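Local coordinates for protein phosphoserine aminotransferase (Bacillus alcalophilus, PDB 1W23) that catalyses the reversible, pyridoxal-phosphate-dependent transfer of an amino group between glutamate and 3-phosphohydroxypyruvate, making phosphoserine on the pathway to L-serine, at residues F136-N139 with Y144-I147; L70-Q73 with L78-T81; K272-T277 with A335-A340; Q159-I164 with R180-N185. One frame throughout, in Å; residues are numbered along the deposited sequence.

Interaction 1 (F136-N139 with Y144-I147)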
# COMPACT_ATOMS: atom_id res chain seq x y z
N PHE A 136 -26.20 18.19 17.22
CA PHE A 136 -25.32 18.50 16.09
C PHE A 136 -25.63 19.88 15.55
O PHE A 136 -26.76 20.27 15.25
CB PHE A 136 -25.50 17.52 14.95
CG PHE A 136 -24.96 16.11 15.17
CD1 PHE A 136 -24.54 15.62 16.38
CD2 PHE A 136 -24.92 15.27 14.06
CE1 PHE A 136 -24.06 14.30 16.46
CE2 PHE A 136 -24.42 14.01 14.15
CZ PHE A 136 -24.00 13.52 15.34
N GLN A 137 -24.54 20.66 15.45
CA GLN A 137 -24.59 22.02 14.94
C GLN A 137 -24.14 21.97 13.47
O GLN A 137 -22.97 21.74 13.16
CB GLN A 137 -23.74 22.97 15.77
CG GLN A 137 -24.17 22.93 17.25
CD GLN A 137 -25.67 23.10 17.46
OE1 GLN A 137 -26.42 22.39 18.14
NE2 GLN A 137 -26.22 24.16 16.82
N LEU A 138 -25.11 22.18 12.59
CA LEU A 138 -24.94 22.07 11.15
C LEU A 138 -24.91 23.45 10.52
O LEU A 138 -25.51 24.42 11.06
CB LEU A 138 -26.05 21.21 10.56
CG LEU A 138 -26.25 19.82 11.17
CD1 LEU A 138 -27.43 19.12 10.49
CD2 LEU A 138 -24.93 19.03 11.12
N ASN A 139 -24.25 23.55 9.36
CA ASN A 139 -24.12 24.83 8.66
C ASN A 139 -24.67 24.67 7.26
O ASN A 139 -24.43 23.62 6.63
CB ASN A 139 -22.65 25.30 8.56
CG ASN A 139 -21.99 25.33 9.92
OD1 ASN A 139 -22.30 26.20 10.74
ND2 ASN A 139 -21.12 24.37 10.20
N TYR A 144 -19.62 18.74 3.93
CA TYR A 144 -19.89 17.39 4.40
C TYR A 144 -19.97 17.45 5.89
O TYR A 144 -19.52 18.40 6.54
CB TYR A 144 -18.79 16.44 3.94
CG TYR A 144 -17.38 16.77 4.31
CD1 TYR A 144 -16.55 17.38 3.35
CD2 TYR A 144 -16.85 16.52 5.57
CE1 TYR A 144 -15.24 17.73 3.66
CE2 TYR A 144 -15.57 16.87 5.88
CZ TYR A 144 -14.75 17.45 4.94
OH TYR A 144 -13.45 17.81 5.22
N LEU A 145 -20.50 16.36 6.48
CA LEU A 145 -20.45 16.09 7.91
C LEU A 145 -19.70 14.78 8.09
O LEU A 145 -20.13 13.77 7.50
CB LEU A 145 -21.85 15.95 8.51
CG LEU A 145 -21.87 15.71 10.03
CD1 LEU A 145 -21.34 16.92 10.77
CD2 LEU A 145 -23.27 15.32 10.46
N HIS A 146 -18.59 14.81 8.82
CA HIS A 146 -17.71 13.64 9.00
C HIS A 146 -17.86 13.07 10.38
O HIS A 146 -17.79 13.81 11.37
CB HIS A 146 -16.26 14.08 8.73
CG HIS A 146 -15.27 12.95 8.84
ND1 HIS A 146 -14.82 12.41 10.07
CD2 HIS A 146 -14.60 12.29 7.87
CE1 HIS A 146 -13.92 11.46 9.79
NE2 HIS A 146 -13.78 11.35 8.46
N ILE A 147 -18.03 11.74 10.45
CA ILE A 147 -18.10 11.00 11.69
C ILE A 147 -17.08 9.87 11.66
O ILE A 147 -16.59 9.46 10.61
CB ILE A 147 -19.52 10.43 11.93
CG1 ILE A 147 -19.90 9.33 10.94
CG2 ILE A 147 -20.56 11.56 11.96
CD1 ILE A 147 -21.21 8.64 11.25

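Interaction 2 (L70-Q73 with L78-T81)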
# COMPACT_ATOMS: atom_id res chain seq x y z
N LEU A 70 -13.74 1.72 -4.37
CA LEU A 70 -12.35 2.00 -4.68
C LEU A 70 -11.45 1.23 -3.74
O LEU A 70 -11.76 1.08 -2.55
CB LEU A 70 -12.04 3.49 -4.56
CG LEU A 70 -12.96 4.43 -5.31
CD1 LEU A 70 -12.53 5.88 -5.05
CD2 LEU A 70 -12.97 4.19 -6.80
N PHE A 71 -10.30 0.80 -4.27
CA PHE A 71 -9.23 0.17 -3.51
C PHE A 71 -8.00 1.06 -3.66
O PHE A 71 -7.39 1.09 -4.73
CB PHE A 71 -8.92 -1.22 -4.01
CG PHE A 71 -10.06 -2.22 -3.93
CD1 PHE A 71 -10.25 -3.14 -4.92
CD2 PHE A 71 -10.94 -2.24 -2.84
CE1 PHE A 71 -11.28 -4.06 -4.86
CE2 PHE A 71 -11.97 -3.16 -2.81
CZ PHE A 71 -12.14 -4.09 -3.79
N LEU A 72 -7.65 1.79 -2.60
CA LEU A 72 -6.58 2.80 -2.64
C LEU A 72 -5.47 2.43 -1.68
O LEU A 72 -5.69 1.78 -0.64
CB LEU A 72 -7.14 4.18 -2.28
CG LEU A 72 -8.28 4.66 -3.18
CD1 LEU A 72 -8.67 6.08 -2.77
CD2 LEU A 72 -7.91 4.62 -4.65
N GLN A 73 -4.29 2.91 -1.96
CA GLN A 73 -3.16 2.87 -1.03
C GLN A 73 -3.23 4.08 -0.12
O GLN A 73 -3.88 5.09 -0.44
CB GLN A 73 -1.86 2.80 -1.79
CG GLN A 73 -1.70 1.58 -2.68
CD GLN A 73 -0.32 1.54 -3.32
OE1 GLN A 73 0.69 1.44 -2.60
NE2 GLN A 73 -0.26 1.59 -4.66
N LEU A 78 -4.44 8.69 4.77
CA LEU A 78 -4.42 9.48 3.57
C LEU A 78 -5.78 9.99 3.22
O LEU A 78 -5.93 11.10 2.65
CB LEU A 78 -3.80 8.71 2.39
CG LEU A 78 -3.51 9.56 1.15
CD1 LEU A 78 -2.48 10.67 1.40
CD2 LEU A 78 -3.07 8.67 0.01
N GLN A 79 -6.86 9.24 3.54
CA GLN A 79 -8.21 9.74 3.32
C GLN A 79 -8.51 10.97 4.16
O GLN A 79 -9.32 11.80 3.71
CB GLN A 79 -9.24 8.62 3.62
CG GLN A 79 -9.10 7.42 2.69
CD GLN A 79 -9.20 7.89 1.24
OE1 GLN A 79 -10.26 8.47 0.88
NE2 GLN A 79 -8.18 7.67 0.46
N PHE A 80 -7.90 11.13 5.31
CA PHE A 80 -8.11 12.34 6.10
C PHE A 80 -7.80 13.60 5.32
O PHE A 80 -8.45 14.62 5.52
CB PHE A 80 -7.26 12.35 7.36
CG PHE A 80 -7.53 11.24 8.39
CD1 PHE A 80 -6.58 10.97 9.34
CD2 PHE A 80 -8.73 10.55 8.42
CE1 PHE A 80 -6.80 10.03 10.34
CE2 PHE A 80 -8.96 9.60 9.40
CZ PHE A 80 -8.02 9.38 10.37
N THR A 81 -6.80 13.56 4.44
CA THR A 81 -6.48 14.72 3.57
C THR A 81 -7.16 14.62 2.21
O THR A 81 -7.63 15.63 1.66
CB THR A 81 -4.97 14.94 3.48
OG1 THR A 81 -4.76 16.25 2.85
CG2 THR A 81 -4.20 13.93 2.69
O HOH W 1 -6.03 5.97 1.29

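Interaction 3 (K272-T277 with A335-A340)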
# COMPACT_ATOMS: atom_id res chain seq x y z
N LYS A 272 -20.39 -9.55 24.50
CA LYS A 272 -21.13 -9.72 25.77
C LYS A 272 -20.31 -10.56 26.74
O LYS A 272 -20.41 -10.30 27.96
CB LYS A 272 -22.48 -10.36 25.48
CG LYS A 272 -23.29 -10.82 26.68
CD LYS A 272 -24.52 -11.62 26.26
CE LYS A 272 -25.21 -12.36 27.38
NZ LYS A 272 -25.49 -11.62 28.61
N ILE A 273 -19.54 -11.53 26.29
CA ILE A 273 -18.69 -12.29 27.23
C ILE A 273 -17.80 -11.37 28.00
O ILE A 273 -17.65 -11.51 29.23
CB ILE A 273 -17.87 -13.34 26.45
CG1 ILE A 273 -18.76 -14.48 25.88
CG2 ILE A 273 -16.76 -13.94 27.31
CD1 ILE A 273 -18.08 -15.32 24.84
N ILE A 274 -17.16 -10.42 27.30
CA ILE A 274 -16.21 -9.54 27.97
C ILE A 274 -16.92 -8.48 28.79
O ILE A 274 -16.55 -8.24 29.95
CB ILE A 274 -15.23 -8.93 26.93
CG1 ILE A 274 -14.50 -10.04 26.14
CG2 ILE A 274 -14.23 -8.03 27.65
CD1 ILE A 274 -13.70 -9.55 24.97
N TYR A 275 -17.94 -7.82 28.25
CA TYR A 275 -18.68 -6.83 29.02
C TYR A 275 -19.33 -7.43 30.27
O TYR A 275 -19.34 -6.78 31.32
CB TYR A 275 -19.68 -6.06 28.17
CG TYR A 275 -19.06 -5.07 27.22
CD1 TYR A 275 -19.22 -5.16 25.86
CD2 TYR A 275 -18.28 -4.00 27.69
CE1 TYR A 275 -18.66 -4.26 24.97
CE2 TYR A 275 -17.72 -3.09 26.82
CZ TYR A 275 -17.90 -3.23 25.46
OH TYR A 275 -17.32 -2.28 24.63
N ASP A 276 -19.88 -8.64 30.16
CA ASP A 276 -20.46 -9.26 31.36
C ASP A 276 -19.37 -9.48 32.42
O ASP A 276 -19.64 -9.33 33.63
CB ASP A 276 -21.14 -10.57 31.00
CG ASP A 276 -22.47 -10.47 30.35
OD1 ASP A 276 -23.05 -9.38 30.26
OD2 ASP A 276 -23.01 -11.54 29.96
N THR A 277 -18.17 -9.85 31.99
CA THR A 277 -17.08 -10.08 32.96
C THR A 277 -16.76 -8.77 33.69
O THR A 277 -16.55 -8.73 34.91
CB THR A 277 -15.85 -10.62 32.26
OG1 THR A 277 -16.18 -11.82 31.52
CG2 THR A 277 -14.76 -11.00 33.22
N ALA A 335 -9.22 -4.76 24.59
CA ALA A 335 -9.42 -6.05 23.95
C ALA A 335 -10.08 -5.80 22.58
O ALA A 335 -11.27 -5.43 22.53
CB ALA A 335 -10.30 -6.98 24.80
N SER A 336 -9.33 -5.93 21.50
CA SER A 336 -9.87 -5.75 20.15
C SER A 336 -10.42 -7.09 19.69
O SER A 336 -9.74 -8.11 19.71
CB SER A 336 -8.82 -5.20 19.22
OG SER A 336 -8.39 -3.91 19.63
N ILE A 337 -11.72 -7.07 19.34
CA ILE A 337 -12.54 -8.24 19.07
C ILE A 337 -13.25 -8.10 17.72
O ILE A 337 -14.44 -8.26 17.56
CB ILE A 337 -13.51 -8.51 20.25
CG1 ILE A 337 -14.33 -7.29 20.65
CG2 ILE A 337 -12.74 -9.08 21.42
CD1 ILE A 337 -15.46 -7.63 21.63
N TYR A 338 -12.45 -7.78 16.70
CA TYR A 338 -12.91 -7.69 15.33
C TYR A 338 -13.49 -8.99 14.85
O TYR A 338 -13.39 -10.03 15.52
CB TYR A 338 -11.71 -7.28 14.46
CG TYR A 338 -11.05 -5.98 14.89
CD1 TYR A 338 -9.69 -5.92 15.12
CD2 TYR A 338 -11.74 -4.81 15.06
CE1 TYR A 338 -9.07 -4.77 15.49
CE2 TYR A 338 -11.14 -3.64 15.42
CZ TYR A 338 -9.78 -3.61 15.63
OH TYR A 338 -9.20 -2.41 16.02
N ASN A 339 -14.07 -8.99 13.65
CA ASN A 339 -14.84 -10.14 13.14
C ASN A 339 -14.12 -11.48 13.33
O ASN A 339 -14.77 -12.46 13.72
CB ASN A 339 -15.04 -9.96 11.65
CG ASN A 339 -16.08 -8.93 11.23
OD1 ASN A 339 -16.80 -8.37 12.05
ND2 ASN A 339 -16.16 -8.67 9.92
N ALA A 340 -12.84 -11.54 13.01
CA ALA A 340 -12.14 -12.83 12.98
C ALA A 340 -11.61 -13.30 14.32
O ALA A 340 -11.11 -14.43 14.40
CB ALA A 340 -11.02 -12.80 11.96

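Interaction 4 (Q159-I164 with R180-N185)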
# COMPACT_ATOMS: atom_id res chain seq x y z
N GLN A 159 -24.48 3.57 17.45
CA GLN A 159 -25.49 2.51 17.40
C GLN A 159 -26.30 2.59 16.13
O GLN A 159 -26.87 1.55 15.75
CB GLN A 159 -26.47 2.64 18.60
CG GLN A 159 -25.70 2.56 19.90
CD GLN A 159 -24.85 1.30 19.96
OE1 GLN A 159 -25.46 0.20 19.96
NE2 GLN A 159 -23.52 1.43 19.96
N ASN A 160 -26.40 3.73 15.56
CA ASN A 160 -27.15 4.03 14.33
C ASN A 160 -26.59 5.36 13.84
O ASN A 160 -25.67 5.91 14.50
CB ASN A 160 -28.66 4.04 14.56
CG ASN A 160 -28.97 4.80 15.83
OD1 ASN A 160 -28.58 5.96 15.92
ND2 ASN A 160 -29.64 4.16 16.78
N PHE A 161 -27.04 5.84 12.72
CA PHE A 161 -26.41 6.96 12.04
C PHE A 161 -27.42 8.03 11.77
O PHE A 161 -28.59 7.77 11.49
CB PHE A 161 -25.77 6.48 10.73
CG PHE A 161 -24.65 5.50 11.01
CD1 PHE A 161 -24.77 4.18 10.72
CD2 PHE A 161 -23.47 5.95 11.60
CE1 PHE A 161 -23.72 3.30 11.03
CE2 PHE A 161 -22.43 5.07 11.88
CZ PHE A 161 -22.53 3.74 11.57
N PRO A 162 -26.98 9.28 11.81
CA PRO A 162 -27.95 10.36 11.59
C PRO A 162 -28.40 10.49 10.17
O PRO A 162 -27.68 10.16 9.22
CB PRO A 162 -27.10 11.54 12.04
CG PRO A 162 -25.69 11.20 11.69
CD PRO A 162 -25.59 9.72 12.00
N GLU A 163 -29.62 10.98 9.99
CA GLU A 163 -30.21 11.34 8.71
C GLU A 163 -29.84 12.79 8.46
O GLU A 163 -30.36 13.69 9.12
CB GLU A 163 -31.74 11.25 8.79
CG GLU A 163 -32.40 11.48 7.45
CD GLU A 163 -33.70 10.72 7.23
OE1 GLU A 163 -34.51 11.30 6.46
OE2 GLU A 163 -33.88 9.60 7.76
N ILE A 164 -28.98 12.98 7.48
CA ILE A 164 -28.32 14.23 7.07
C ILE A 164 -28.79 14.51 5.66
O ILE A 164 -28.65 13.56 4.85
CB ILE A 164 -26.78 14.04 7.22
CG1 ILE A 164 -26.49 13.69 8.71
CG2 ILE A 164 -25.81 15.10 6.84
CD1 ILE A 164 -26.92 14.78 9.67
N ARG A 180 -21.52 -5.67 10.82
CA ARG A 180 -22.98 -5.61 10.98
C ARG A 180 -23.56 -5.08 9.70
O ARG A 180 -22.86 -4.48 8.89
CB ARG A 180 -23.36 -4.72 12.18
CG ARG A 180 -22.73 -3.34 12.13
CD ARG A 180 -22.97 -2.58 13.43
NE ARG A 180 -22.27 -1.28 13.32
CZ ARG A 180 -22.48 -0.26 14.16
NH1 ARG A 180 -23.31 -0.35 15.21
NH2 ARG A 180 -21.85 0.92 13.94
N PRO A 181 -24.88 -5.23 9.51
CA PRO A 181 -25.50 -4.59 8.33
C PRO A 181 -25.37 -3.08 8.38
O PRO A 181 -25.31 -2.48 9.46
CB PRO A 181 -26.97 -5.06 8.42
CG PRO A 181 -26.90 -6.34 9.21
CD PRO A 181 -25.84 -6.02 10.28
N LEU A 182 -25.40 -2.47 7.20
CA LEU A 182 -25.29 -1.04 7.03
C LEU A 182 -26.23 -0.56 5.95
O LEU A 182 -26.23 -1.18 4.90
CB LEU A 182 -23.82 -0.80 6.67
CG LEU A 182 -23.32 0.60 6.49
CD1 LEU A 182 -23.47 1.45 7.71
CD2 LEU A 182 -21.82 0.59 6.10
N LYS A 183 -26.87 0.56 6.14
CA LYS A 183 -27.65 1.28 5.13
C LYS A 183 -26.71 2.27 4.43
O LYS A 183 -26.56 3.42 4.90
CB LYS A 183 -28.81 2.04 5.76
CG LYS A 183 -29.71 2.89 4.86
CD LYS A 183 -31.02 3.36 5.54
CE LYS A 183 -31.56 4.73 5.18
NZ LYS A 183 -32.25 5.43 6.30
N VAL A 184 -26.05 1.80 3.37
CA VAL A 184 -25.02 2.59 2.69
C VAL A 184 -25.59 3.90 2.16
O VAL A 184 -24.87 4.90 2.12
CB VAL A 184 -24.35 1.70 1.64
CG1 VAL A 184 -23.48 2.50 0.70
CG2 VAL A 184 -23.55 0.59 2.30
N ASN A 185 -26.89 3.88 1.74
CA ASN A 185 -27.43 5.10 1.17
C ASN A 185 -27.57 6.24 2.16
O ASN A 185 -27.91 7.36 1.73
CB ASN A 185 -28.69 4.77 0.41
CG ASN A 185 -29.85 4.45 1.24
OD1 ASN A 185 -29.87 4.62 2.45
ND2 ASN A 185 -30.82 4.00 0.45

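Interaction 1 (F136-N139 with Y144-I147)
F136 and L138 reach in from a loop to meet L145 on strand 142-148, an inner strand of the seven-stranded mixed sheet that forms the core of the large domain in this class-V, fold-type-I aminotransferase. The contact is small, burying 123 Å² in all.

What crosses between the segments is apolar. L145 stands off the strand toward the loop with CG anti to its backbone N (chi1 -178°), which carries its methyls out to the loop, CD2 reaching both F136 and L138. This CD2 of L145 lies 4.0 Å from CD2 of F136, approaching the phenyl ring obliquely. F136 and L138 both come in at about a right angle to L145, from residues two apart in the loop. L138 itself is largely at the surface; its CB does not aim at the strand, but the methyl end swings closer.

The polar bonds belong to the surroundings and fix the two backbones. Y144 and H146 pair with N95 of strand 93-98, while L145 bonds to P168 and I170, so strand 142-148 is held on both edges. The loop is tied separately, Q137 by backbone bonding to A119 of strand 115-121 and through its carbonyl to ND2 of N95. Ring contacts also lie outside this pair of segments, F136 meeting F133 and H146 meeting Y96.

At the outer end of the cluster, CD2 of L138 is 4.1 Å from CD2 of L145 and 4.2 Å from its CD1.

Interaction 2 (L70-Q73 with L78-T81)
Q79 and L72 touch where helix 75-87 lies beside strand 67-72, and the side chain of Q79 is the one to follow. Its CB leaves the helix without aiming at the strand. CG then stands anti to the carbonyl carbon (chi1 -63°), and a bend at the next bond (chi2 -56°) swings CD and its amide round toward L72. The two ends of that amide do different work. NE2 rests 3.6 Å from CD1 of L72, with the two side chains crossing at about a right angle; it also donates to a water at 2.9 Å and has a further partner just beside the segments. OE1 is taken by the hydroxyl of Y226. Bonds at both ends probably hold the amide's rotation, which suits a polar group in a buried spot.

The water carries the link onward. It donates to the backbone O of Q73, 2.9 Å away, and so joins strand end to helix where no direct bond is made. That same O of Q73 has CD2 of L78 3.7 Å off, a methyl lying against the carbonyl. Q73 points its CB away from the helix, and its OE1 accepts from the backbone N of G74 of the second subunit.

Strand 67-72, an outermost strand of the sheet within this chain, pairs through L70 and L72 with strand 204-209. Helix 75-87 follows it directly, carries the cofactor-binding A76 and S77 in its first turn, and lays Q79 over strands 204-209 and 189-193. The next residue, F80, touches the cofactor and helix 101-111, while L78 packs on M223 of the second subunit.

Interaction 3 (K272-T277 with A335-A340)
I274 sends CG1 out anti to its carbonyl carbon (chi1 -57°) and CD1 straight on from there, while I337 keeps CG1 wedged between its backbone N and C (chi1 52°), which turns CG2 toward the helix. The two isoleucines therefore meet tip to tip, with CD1 of I274 3.7 Å from CG2 of I337. This is helix-on-sheet packing in the C-terminal small domain of a fold-type-I aminotransferase: helix 259-279 lies against the three-stranded antiparallel sheet, at its edge strand 333-336 and the turn that follows.

The same CD1 of I274 also finds CB of A335, two residues back, at 4.3 Å, so one methyl spans both side chains pointing to the helix, while S336 between them points away. V299 of the neighbouring strand, which pairs with A335, touches both I274 and I337 and extends the apolar patch. Helix 343-359 packs on A335 and I337 as well, through L349 and C346. Where the strand gives out, K270 of helix 259-279 donates through NZ to the carbonyls of I337 and Y338, holding the turn to the helix by polar bonds next to the apolar ones.

Within the helix, two side-chain bonds tie successive turns. In one of its two conformers K272 forms a salt bridge from NZ to OD2 of D276 at 2.8 Å, OD2 of D276 accepting through its syn lone pair. T277, whose OG1 also binds R350, folds that hydroxyl back to donate to O of I273 at 2.7 Å. The C=O to donor angle there is 154°. T277 N shares the I273 oxygen at 3.3 Å.

Interaction 4 (Q159-I164 with R180-N185)
Q159 offers only its backbone here: its O sits 4.1 Å from NH1 of R180, too long for a bond. The guanidinium is claimed nearby instead, NH1 by the carbonyl of Y158 and NH2 by a salt bridge to D176, while the Q159 amide turns back to O of Q157.

F161 meets both R180 and L182. Its CZ lies 3.7 Å from NH2 of R180, the two side chains arriving from opposite directions with ring and guanidinium planes 74° apart. R180 gets there on a chain extended from CG to NE, after a first torsion of 53° that sets CG between N and C. At the neighbouring ring atom, CE1 of F161 meets CD1 of L182 at 3.8 Å, in one of the two modelled conformers of L182. F187 stands edge-to-face with the F161 ring.

Farther along, OE2 of E163, in one of its two conformers, lies 4.7 Å from NZ of K183, opposite charges not in contact. The two loops flank strand 169-172, whose D172 binds pyridoxal phosphate, one leading into it and the other away, in the large domain of a fold-type-I aminotransferase.

Interactions 2 and 3 are buried, interaction 1 is partly so, and interaction 4 lies at the surface. Interactions 1 and 2 reach the same large sheet, one at an inner strand and one at a strand outermost within this chain, with their centres 21 Å apart. Interactions 1 and 4 touch: I147 CD1 packs 3.5 Å from F161 CD2, and I164 CD1 lies 3.8 Å from L145 CD2. Interaction 3 stands apart in the small domain, on the opposite side of the chain's centre from interaction 2. The chemistry follows: aliphatic contacts in 3, methyls and a phenyl ring in 1, a buried amide and water near the cofactor and dimer interface in 2, and an arginine beside a phenyl ring in 4.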